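PDB 2E9Q: 11S globulin subunit beta from Cucurbita maxima, which serves as a seed storage protein, a hexameric 11S globulin of the cupin family laid down as a nutrient reserve. Local coordinates for residues D135-P140 with H145-R150; E216-A221 with K231-D236; V356-N361 with L377-N382. All coordinates share one frame; numbering follows the deposited sequence. Where two conformers were deposited one is given.

Three short-range closures follow one another along the chain, none enclosing or crossing another. Contact 1 comes first, in the N-terminal cupin region: residues 135-140 and 145-150 are separated by a four-residue connection, and side chains from two different sheets meet inside the barrel. Contact 2 closes the loop between helices 215-222 and 226-233, a helical pair about 27 Å from contact 1, centre to centre. Contact 3, in the C-terminal cupin region, links strands 353-359 and 376-379 across a loop that includes strand 365-372. Contacts 2 and 3 lie on opposite sides of the chain's centre, with their own centres about 49 Å apart.

Contact 1. Residues D135-P140 with H145-R150; sequences DLLVVP and HWMYNR
Val139 lies over one face of the imidazole of His145, the two side chains crossing at about a right angle. CG1 is the methyl that makes the CH-pi contact, standing 4.0 Å from the centroid of the His145 ring and 21° off the ring normal. It is displaced toward the rim, where CD2 of His145 is 3.7 Å from CG1 of Val139. The other methyl, CG2, lies above the same face, nearer the ND1-CE1 side, with ND1 of His145 3.9 Å away, so both methyls rest on one face. In His145, chi1 (67°) sets CG between the backbone N and the carbonyl carbon and brings the ring to the valine, while chi2 (122°) turns its face toward the methyls. A flat ring suits this place because it offers a broad surface to two methyls at once; a serine here would probably leave both methyls of Val139 without their platform and open a gap between the strands. Farther along, in one of the two conformers of Met147, CD1 of Leu137 lies 4.4 Å from SD of Met147, a loose and doubtful contact. All four residues are buried, and their apolar surfaces join the two sheets of a cupin beta-barrel. Strand 135-139 pairs with 85-91 and 287-289, whereas strand 145-149 lies between 74-81 and 93-98; Ile87 of strand 85-91 packs against both His145 and Met147.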
loop_
_atom_site.group_PDB
_atom_site.type_symbol
_atom_site.label_atom_id
_atom_site.label_comp_id
_atom_site.label_asym_id
_atom_site.label_seq_id
_atom_site.Cartn_x
_atom_site.Cartn_y
_atom_site.Cartn_z
ATOM N N ASP A 135 27.399 0.121 13.527
ATOM C CA ASP A 135 26.789 0.798 12.399
ATOM C C ASP A 135 25.559 0.041 11.916
ATOM O O ASP A 135 25.532 -1.197 11.880
ATOM C CB ASP A 135 27.770 0.933 11.224
ATOM C CG ASP A 135 28.807 2.036 11.443
ATOM O OD1 ASP A 135 28.563 2.929 12.280
ATOM O OD2 ASP A 135 29.857 2.005 10.767
ATOM N N LEU A 136 24.546 0.813 11.552
ATOM C CA LEU A 136 23.304 0.302 11.015
ATOM C C LEU A 136 23.380 0.825 9.587
ATOM O O LEU A 136 23.204 2.029 9.348
ATOM C CB LEU A 136 22.117 0.926 11.757
ATOM C CG LEU A 136 20.686 0.487 11.417
ATOM C CD1 LEU A 136 20.371 0.821 9.969
ATOM C CD2 LEU A 136 20.532 -1.021 11.670
ATOM N N LEU A 137 23.671 -0.068 8.647
ATOM C CA LEU A 137 23.785 0.304 7.248
ATOM C C LEU A 137 22.445 0.132 6.552
ATOM O O LEU A 137 21.644 -0.727 6.924
ATOM C CB LEU A 137 24.837 -0.573 6.554
ATOM C CG LEU A 137 26.152 -0.702 7.336
ATOM C CD1 LEU A 137 27.149 -1.600 6.597
ATOM C CD2 LEU A 137 26.740 0.688 7.534
ATOM N N VAL A 138 22.213 0.939 5.527
ATOM C CA VAL A 138 20.976 0.866 4.774
ATOM C C VAL A 138 21.269 0.432 3.341
ATOM O O VAL A 138 22.282 0.820 2.761
ATOM C CB VAL A 138 20.266 2.247 4.752
ATOM C CG1 VAL A 138 19.036 2.210 3.829
ATOM C CG2 VAL A 138 19.871 2.638 6.167
ATOM N N VAL A 139 20.386 -0.385 2.782
ATOM C CA VAL A 139 20.537 -0.822 1.406
ATOM C C VAL A 139 19.150 -0.829 0.777
ATOM O O VAL A 139 18.374 -1.758 0.988
ATOM C CB VAL A 139 21.138 -2.240 1.302
ATOM C CG1 VAL A 139 21.347 -2.603 -0.160
ATOM C CG2 VAL A 139 22.452 -2.310 2.052
ATOM N N PRO A 140 18.811 0.221 0.002
ATOM C CA PRO A 140 17.486 0.273 -0.634
ATOM C C PRO A 140 17.320 -0.879 -1.608
ATOM O O PRO A 140 18.308 -1.459 -2.076
ATOM C CB PRO A 140 17.489 1.622 -1.357
ATOM C CG PRO A 140 18.437 2.455 -0.542
ATOM C CD PRO A 140 19.559 1.466 -0.241
ATOM N N HIS A 145 25.327 -3.800 -3.765
ATOM C CA HIS A 145 26.303 -3.415 -2.773
ATOM C C HIS A 145 27.249 -4.564 -2.539
ATOM O O HIS A 145 26.930 -5.713 -2.840
ATOM C CB HIS A 145 25.610 -3.041 -1.466
ATOM C CG HIS A 145 24.930 -4.187 -0.787
ATOM N ND1 HIS A 145 25.242 -4.578 0.499
ATOM C CD2 HIS A 145 23.949 -5.025 -1.208
ATOM C CE1 HIS A 145 24.485 -5.608 0.838
ATOM N NE2 HIS A 145 23.692 -5.899 -0.178
ATOM N N TRP A 146 28.426 -4.243 -2.016
ATOM C CA TRP A 146 29.441 -5.240 -1.714
ATOM C C TRP A 146 30.131 -4.799 -0.432
ATOM O O TRP A 146 30.219 -3.603 -0.142
ATOM C CB TRP A 146 30.459 -5.352 -2.854
ATOM C CG TRP A 146 31.114 -4.051 -3.228
ATOM C CD1 TRP A 146 30.742 -3.208 -4.237
ATOM C CD2 TRP A 146 32.253 -3.440 -2.595
ATOM N NE1 TRP A 146 31.575 -2.117 -4.276
ATOM C CE2 TRP A 146 32.512 -2.231 -3.282
ATOM C CE3 TRP A 146 33.078 -3.799 -1.519
ATOM C CZ2 TRP A 146 33.567 -1.372 -2.927
ATOM C CZ3 TRP A 146 34.134 -2.937 -1.162
ATOM C CH2 TRP A 146 34.364 -1.739 -1.871
ATOM N N MET A 147 30.594 -5.759 0.354
ATOM C CA MET A 147 31.263 -5.431 1.594
ATOM C C MET A 147 32.559 -6.201 1.731
ATOM O O MET A 147 32.660 -7.358 1.306
ATOM C CB MET A 147 30.340 -5.710 2.777
ATOM C CG MET A 147 29.127 -4.791 2.805
ATOM S SD MET A 147 27.981 -5.140 4.132
ATOM C CE MET A 147 26.828 -6.217 3.287
ATOM N N TYR A 148 33.552 -5.529 2.306
ATOM C CA TYR A 148 34.872 -6.088 2.499
ATOM C C TYR A 148 35.294 -5.943 3.951
ATOM O O TYR A 148 35.050 -4.919 4.582
ATOM C CB TYR A 148 35.873 -5.361 1.600
ATOM C CG TYR A 148 37.317 -5.692 1.894
ATOM C CD1 TYR A 148 37.906 -6.850 1.389
ATOM C CD2 TYR A 148 38.086 -4.858 2.703
ATOM C CE1 TYR A 148 39.234 -7.170 1.685
ATOM C CE2 TYR A 148 39.413 -5.168 3.007
ATOM C CZ TYR A 148 39.976 -6.325 2.492
ATOM O OH TYR A 148 41.281 -6.629 2.787
ATOM N N ASN A 149 35.924 -6.981 4.476
ATOM C CA ASN A 149 36.399 -6.972 5.845
ATOM C C ASN A 149 37.860 -6.525 5.796
ATOM O O ASN A 149 38.681 -7.145 5.117
ATOM C CB ASN A 149 36.296 -8.381 6.438
ATOM C CG ASN A 149 36.728 -8.438 7.889
ATOM O OD1 ASN A 149 36.856 -7.410 8.554
ATOM N ND2 ASN A 149 36.940 -9.655 8.396
ATOM N N ARG A 150 38.174 -5.439 6.497
ATOM C CA ARG A 150 39.542 -4.930 6.526
ATOM C C ARG A 150 40.115 -5.023 7.937
ATOM O O ARG A 150 41.180 -4.483 8.222
ATOM C CB ARG A 150 39.591 -3.478 6.019
ATOM C CG ARG A 150 39.172 -2.394 7.009
ATOM C CD ARG A 150 39.286 -1.015 6.333
ATOM N NE ARG A 150 39.385 0.114 7.263
ATOM C CZ ARG A 150 38.373 0.617 7.969
ATOM N NH1 ARG A 150 37.156 0.100 7.870
ATOM N NH2 ARG A 150 38.582 1.651 8.775
#

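Contact 2. Residues E216-A221 with K231-D236; sequences EFLEEA and KLKGED
Leu218 meets both Leu232 and Lys233, and the touching is done by a single methyl, its CD1. The apolar part comes first: CD1 of Leu218 lies 3.9 Å from CD2 of Leu232, the two side chains crossing obliquely. Leucine suits both places, since each has a branched end long enough to bridge backbones whose nearest CA atoms, those of Leu218 and Leu232, are 9.0 Å apart. Phe210 touches both leucines and Phe213 also packs on Leu218. The arrangement consists of two short consecutive helices, 215-222 and 226-233, joined by a three-residue link and packed through leucines; it is set well away from the centre of the chain and lies against a second subunit, whose Tyr429 touches Leu232.

The lysine adds a mixed contact. Its chain is extended beyond CG (chi2 -165°), which carries CE of Lys233 to 4.2 Å from CD1 of Leu218 and lets CE serve as apolar surface for the leucine methyl. The charged end goes on to the start of the first helix, where NZ forms a salt bridge with Asp215 and a hydrogen bond to the carbonyl oxygen of Phe213.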
loop_
_atom_site.group_PDB
_atom_site.type_symbol
_atom_site.label_atom_id
_atom_site.label_comp_id
_atom_site.label_asym_id
_atom_site.label_seq_id
_atom_site.Cartn_x
_atom_site.Cartn_y
_atom_site.Cartn_z
ATOM N N GLU A 216 27.250 -14.366 -27.143
ATOM C CA GLU A 216 27.247 -13.266 -28.109
ATOM C C GLU A 216 26.794 -11.958 -27.474
ATOM O O GLU A 216 27.551 -10.986 -27.419
ATOM C CB GLU A 216 26.332 -13.612 -29.294
ATOM C CG GLU A 216 25.808 -12.411 -30.091
ATOM C CD GLU A 216 26.821 -11.823 -31.069
ATOM O OE1 GLU A 216 27.872 -11.307 -30.624
ATOM O OE2 GLU A 216 26.561 -11.878 -32.293
ATOM N N PHE A 217 25.557 -11.940 -26.991
ATOM C CA PHE A 217 25.008 -10.744 -26.375
ATOM C C PHE A 217 25.996 -10.066 -25.452
ATOM O O PHE A 217 26.207 -8.864 -25.544
ATOM C CB PHE A 217 23.737 -11.090 -25.607
ATOM C CG PHE A 217 22.521 -11.219 -26.476
ATOM C CD1 PHE A 217 22.640 -11.304 -27.860
ATOM C CD2 PHE A 217 21.251 -11.252 -25.909
ATOM C CE1 PHE A 217 21.518 -11.419 -28.666
ATOM C CE2 PHE A 217 20.119 -11.366 -26.709
ATOM C CZ PHE A 217 20.255 -11.449 -28.091
ATOM N N LEU A 218 26.613 -10.834 -24.565
ATOM C CA LEU A 218 27.560 -10.245 -23.636
ATOM C C LEU A 218 28.833 -9.737 -24.309
ATOM O O LEU A 218 29.483 -8.821 -23.802
ATOM C CB LEU A 218 27.894 -11.239 -22.522
ATOM C CG LEU A 218 26.681 -11.636 -21.670
ATOM C CD1 LEU A 218 27.126 -12.527 -20.526
ATOM C CD2 LEU A 218 25.993 -10.390 -21.133
ATOM N N GLU A 219 29.189 -10.329 -25.445
ATOM C CA GLU A 219 30.378 -9.903 -26.178
ATOM C C GLU A 219 30.105 -8.525 -26.755
ATOM O O GLU A 219 30.924 -7.610 -26.635
ATOM C CB GLU A 219 30.692 -10.882 -27.308
ATOM C CG GLU A 219 31.235 -12.218 -26.836
ATOM C CD GLU A 219 31.264 -13.260 -27.937
ATOM O OE1 GLU A 219 31.797 -14.361 -27.698
ATOM O OE2 GLU A 219 30.747 -12.981 -29.040
ATOM N N GLU A 220 28.942 -8.385 -27.378
ATOM C CA GLU A 220 28.545 -7.116 -27.958
ATOM C C GLU A 220 28.304 -6.093 -26.847
ATOM O O GLU A 220 28.857 -4.993 -26.867
ATOM C CB GLU A 220 27.272 -7.295 -28.770
ATOM C CG GLU A 220 26.861 -6.055 -29.518
ATOM C CD GLU A 220 25.547 -6.230 -30.231
ATOM O OE1 GLU A 220 25.372 -7.265 -30.909
ATOM O OE2 GLU A 220 24.692 -5.330 -30.118
ATOM N N ALA A 221 27.484 -6.471 -25.873
ATOM C CA ALA A 221 27.160 -5.596 -24.755
ATOM C C ALA A 221 28.393 -4.963 -24.119
ATOM O O ALA A 221 28.459 -3.741 -23.966
ATOM C CB ALA A 221 26.376 -6.366 -23.703
ATOM N N LYS A 231 34.631 -15.699 -18.015
ATOM C CA LYS A 231 35.089 -15.237 -16.714
ATOM C C LYS A 231 33.914 -14.529 -16.038
ATOM O O LYS A 231 33.678 -14.668 -14.838
ATOM C CB LYS A 231 36.251 -14.265 -16.891
ATOM C CG LYS A 231 37.592 -14.927 -17.173
ATOM C CD LYS A 231 38.160 -15.551 -15.907
ATOM C CE LYS A 231 39.619 -15.939 -16.079
ATOM N NZ LYS A 231 40.249 -16.304 -14.776
ATOM N N LEU A 232 33.177 -13.775 -16.843
ATOM C CA LEU A 232 32.022 -13.029 -16.379
ATOM C C LEU A 232 30.983 -13.997 -15.822
ATOM O O LEU A 232 30.538 -13.858 -14.684
ATOM C CB LEU A 232 31.437 -12.246 -17.550
ATOM C CG LEU A 232 30.363 -11.195 -17.301
ATOM C CD1 LEU A 232 30.888 -10.145 -16.329
ATOM C CD2 LEU A 232 29.970 -10.566 -18.634
ATOM N N LYS A 233 30.615 -14.983 -16.632
ATOM C CA LYS A 233 29.628 -15.978 -16.234
ATOM C C LYS A 233 30.049 -16.788 -15.008
ATOM O O LYS A 233 29.201 -17.340 -14.309
ATOM C CB LYS A 233 29.348 -16.933 -17.393
ATOM C CG LYS A 233 28.780 -16.270 -18.641
ATOM C CD LYS A 233 28.199 -17.324 -19.570
ATOM C CE LYS A 233 27.457 -16.703 -20.732
ATOM N NZ LYS A 233 26.722 -17.730 -21.519
ATOM N N GLY A 234 31.352 -16.869 -14.761
ATOM C CA GLY A 234 31.842 -17.614 -13.616
ATOM C C GLY A 234 31.355 -19.052 -13.522
ATOM O O GLY A 234 31.108 -19.555 -12.430
ATOM N N GLU A 235 31.221 -19.724 -14.659
ATOM C CA GLU A 235 30.754 -21.107 -14.668
ATOM C C GLU A 235 31.575 -22.004 -13.736
ATOM O O GLU A 235 31.094 -23.045 -13.290
ATOM C CB GLU A 235 30.816 -21.676 -16.089
ATOM C CG GLU A 235 29.930 -20.967 -17.111
ATOM C CD GLU A 235 28.454 -21.282 -16.931
ATOM O OE1 GLU A 235 27.626 -20.724 -17.684
ATOM O OE2 GLU A 235 28.125 -22.093 -16.039
ATOM N N ASP A 236 32.802 -21.587 -13.435
ATOM C CA ASP A 236 33.693 -22.369 -12.585
ATOM C C ASP A 236 34.045 -21.810 -11.220
ATOM O O ASP A 236 34.913 -22.355 -10.541
ATOM C CB ASP A 236 34.993 -22.646 -13.332
ATOM C CG ASP A 236 34.893 -23.852 -14.222
ATOM O OD1 ASP A 236 33.986 -23.881 -15.085
ATOM O OD2 ASP A 236 35.720 -24.773 -14.052
#

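Contact 3. Residues V356-N361 with L377-N382; sequences VQVVDN and LMIPQN
With CG1 anti to the backbone N in both Val356 (chi1 -179°) and Val358, the two valines share one rotamer but present different methyls to the facing strand. Val356 uses CG1, which lies 3.8 Å from CD2 of Leu377, and the two side chains lie alongside one another, pointing opposite ways. Val358 instead uses CG2. In Ile379, CG1 sits anti to the carbonyl carbon (chi1 -51°), and the longer branch swings across so that CD1 of Ile379 comes within 3.5 Å of CG2 of Val358, a close apolar contact. The same valine methyl also reaches CD2 of Leu377, more loosely at 4.4 Å, and thus rests between two residues of the opposite strand.

This is packing between the two sheets of the C-terminal cupin barrel. Strands 356-359 and 377-379 run in roughly the same direction, inclined at 33°, with their axes 9.7 Å apart at closest approach, a spacing filled by side chains. Beta-branched valine and isoleucine suit extended strands, and the longer reach of isoleucine and leucine spans the space between the layers. Alternation turns Gln357 and Val359 away from this interior toward a third subunit, where OE1 of Gln357 accepts a hydrogen bond from the backbone N of its Ala214 and Val359 packs on its Ile209. Val356 lies close to Lys387, a residue assigned to a magnesium site, and Val358 also touches Leu32 and Phe383.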
loop_
_atom_site.group_PDB
_atom_site.type_symbol
_atom_site.label_atom_id
_atom_site.label_comp_id
_atom_site.label_asym_id
_atom_site.label_seq_id
_atom_site.Cartn_x
_atom_site.Cartn_y
_atom_site.Cartn_z
ATOM N N VAL A 356 11.640 -13.484 28.208
ATOM C CA VAL A 356 10.704 -12.621 27.507
ATOM C C VAL A 356 9.298 -13.200 27.473
ATOM O O VAL A 356 9.119 -14.393 27.227
ATOM C CB VAL A 356 11.150 -12.399 26.055
ATOM C CG1 VAL A 356 10.174 -11.466 25.352
ATOM C CG2 VAL A 356 12.559 -11.825 26.026
ATOM N N GLN A 357 8.309 -12.345 27.713
ATOM C CA GLN A 357 6.915 -12.746 27.667
ATOM C C GLN A 357 6.166 -11.814 26.728
ATOM O O GLN A 357 6.366 -10.592 26.752
ATOM C CB GLN A 357 6.268 -12.701 29.053
ATOM C CG GLN A 357 6.820 -13.719 30.046
ATOM C CD GLN A 357 5.851 -14.018 31.181
ATOM O OE1 GLN A 357 5.241 -13.116 31.748
ATOM N NE2 GLN A 357 5.713 -15.294 31.515
ATOM N N VAL A 358 5.313 -12.401 25.896
ATOM C CA VAL A 358 4.524 -11.657 24.930
ATOM C C VAL A 358 3.070 -12.071 25.090
ATOM O O VAL A 358 2.770 -13.255 25.224
ATOM C CB VAL A 358 4.984 -11.972 23.491
ATOM C CG1 VAL A 358 4.200 -11.129 22.499
ATOM C CG2 VAL A 358 6.495 -11.735 23.355
ATOM N N VAL A 359 2.167 -11.097 25.073
ATOM C CA VAL A 359 0.754 -11.380 25.241
ATOM C C VAL A 359 -0.045 -10.828 24.080
ATOM O O VAL A 359 0.275 -9.763 23.541
ATOM C CB VAL A 359 0.233 -10.779 26.571
ATOM C CG1 VAL A 359 -1.256 -11.019 26.716
ATOM C CG2 VAL A 359 0.984 -11.401 27.746
ATOM N N ASP A 360 -1.093 -11.546 23.687
ATOM C CA ASP A 360 -1.904 -11.099 22.566
ATOM C C ASP A 360 -3.199 -10.443 23.000
ATOM O O ASP A 360 -3.402 -10.171 24.183
ATOM C CB ASP A 360 -2.168 -12.261 21.599
ATOM C CG ASP A 360 -3.058 -13.353 22.197
ATOM O OD1 ASP A 360 -3.098 -14.436 21.586
ATOM O OD2 ASP A 360 -3.718 -13.131 23.248
ATOM N N ASN A 361 -4.060 -10.165 22.029
ATOM C CA ASN A 361 -5.334 -9.505 22.286
ATOM C C ASN A 361 -6.335 -10.368 23.053
ATOM O O ASN A 361 -7.352 -9.866 23.548
ATOM C CB ASN A 361 -5.946 -9.041 20.962
ATOM C CG ASN A 361 -6.136 -10.183 19.973
ATOM O OD1 ASN A 361 -7.260 -10.581 19.676
ATOM N ND2 ASN A 361 -5.039 -10.710 19.466
ATOM N N LEU A 377 13.541 -13.108 17.842
ATOM C CA LEU A 377 12.164 -13.175 18.304
ATOM C C LEU A 377 11.413 -12.059 17.576
ATOM O O LEU A 377 11.765 -10.890 17.693
ATOM C CB LEU A 377 12.055 -12.969 19.817
ATOM C CG LEU A 377 10.597 -12.931 20.320
ATOM C CD1 LEU A 377 9.916 -14.286 20.108
ATOM C CD2 LEU A 377 10.569 -12.562 21.786
ATOM N N MET A 378 10.392 -12.439 16.812
ATOM C CA MET A 378 9.576 -11.510 16.037
ATOM C C MET A 378 8.407 -11.124 16.917
ATOM O O MET A 378 7.601 -11.982 17.272
ATOM C CB MET A 378 9.068 -12.228 14.778
ATOM C CG MET A 378 8.813 -11.378 13.534
ATOM S SD MET A 378 7.445 -10.198 13.611
ATOM C CE MET A 378 6.073 -11.243 13.194
ATOM N N ILE A 379 8.329 -9.853 17.307
ATOM C CA ILE A 379 7.228 -9.368 18.133
ATOM C C ILE A 379 6.234 -8.631 17.236
ATOM O O ILE A 379 6.532 -7.549 16.719
ATOM C CB ILE A 379 7.705 -8.378 19.199
ATOM C CG1 ILE A 379 8.882 -8.962 19.987
ATOM C CG2 ILE A 379 6.539 -7.994 20.099
ATOM C CD1 ILE A 379 8.495 -9.989 21.006
ATOM N N PRO A 380 5.031 -9.200 17.045
ATOM C CA PRO A 380 4.019 -8.561 16.196
ATOM C C PRO A 380 3.505 -7.208 16.708
ATOM O O PRO A 380 3.459 -6.944 17.914
ATOM C CB PRO A 380 2.893 -9.599 16.145
ATOM C CG PRO A 380 3.600 -10.902 16.387
ATOM C CD PRO A 380 4.592 -10.546 17.463
ATOM N N GLN A 381 3.118 -6.368 15.756
ATOM C CA GLN A 381 2.558 -5.064 16.023
ATOM C C GLN A 381 1.425 -5.205 17.049
ATOM O O GLN A 381 0.572 -6.102 16.935
ATOM C CB GLN A 381 2.006 -4.481 14.713
ATOM C CG GLN A 381 1.311 -3.126 14.850
ATOM C CD GLN A 381 0.484 -2.757 13.620
ATOM O OE1 GLN A 381 -0.079 -1.668 13.550
ATOM N NE2 GLN A 381 0.404 -3.672 12.653
ATOM N N ASN A 382 1.450 -4.326 18.049
ATOM C CA ASN A 382 0.452 -4.261 19.123
ATOM C C ASN A 382 0.510 -5.329 20.209
ATOM O O ASN A 382 -0.196 -5.220 21.212
ATOM C CB ASN A 382 -0.972 -4.246 18.554
ATOM C CG ASN A 382 -1.207 -3.099 17.609
ATOM O OD1 ASN A 382 -0.940 -1.940 17.932
ATOM N ND2 ASN A 382 -1.720 -3.414 16.424
#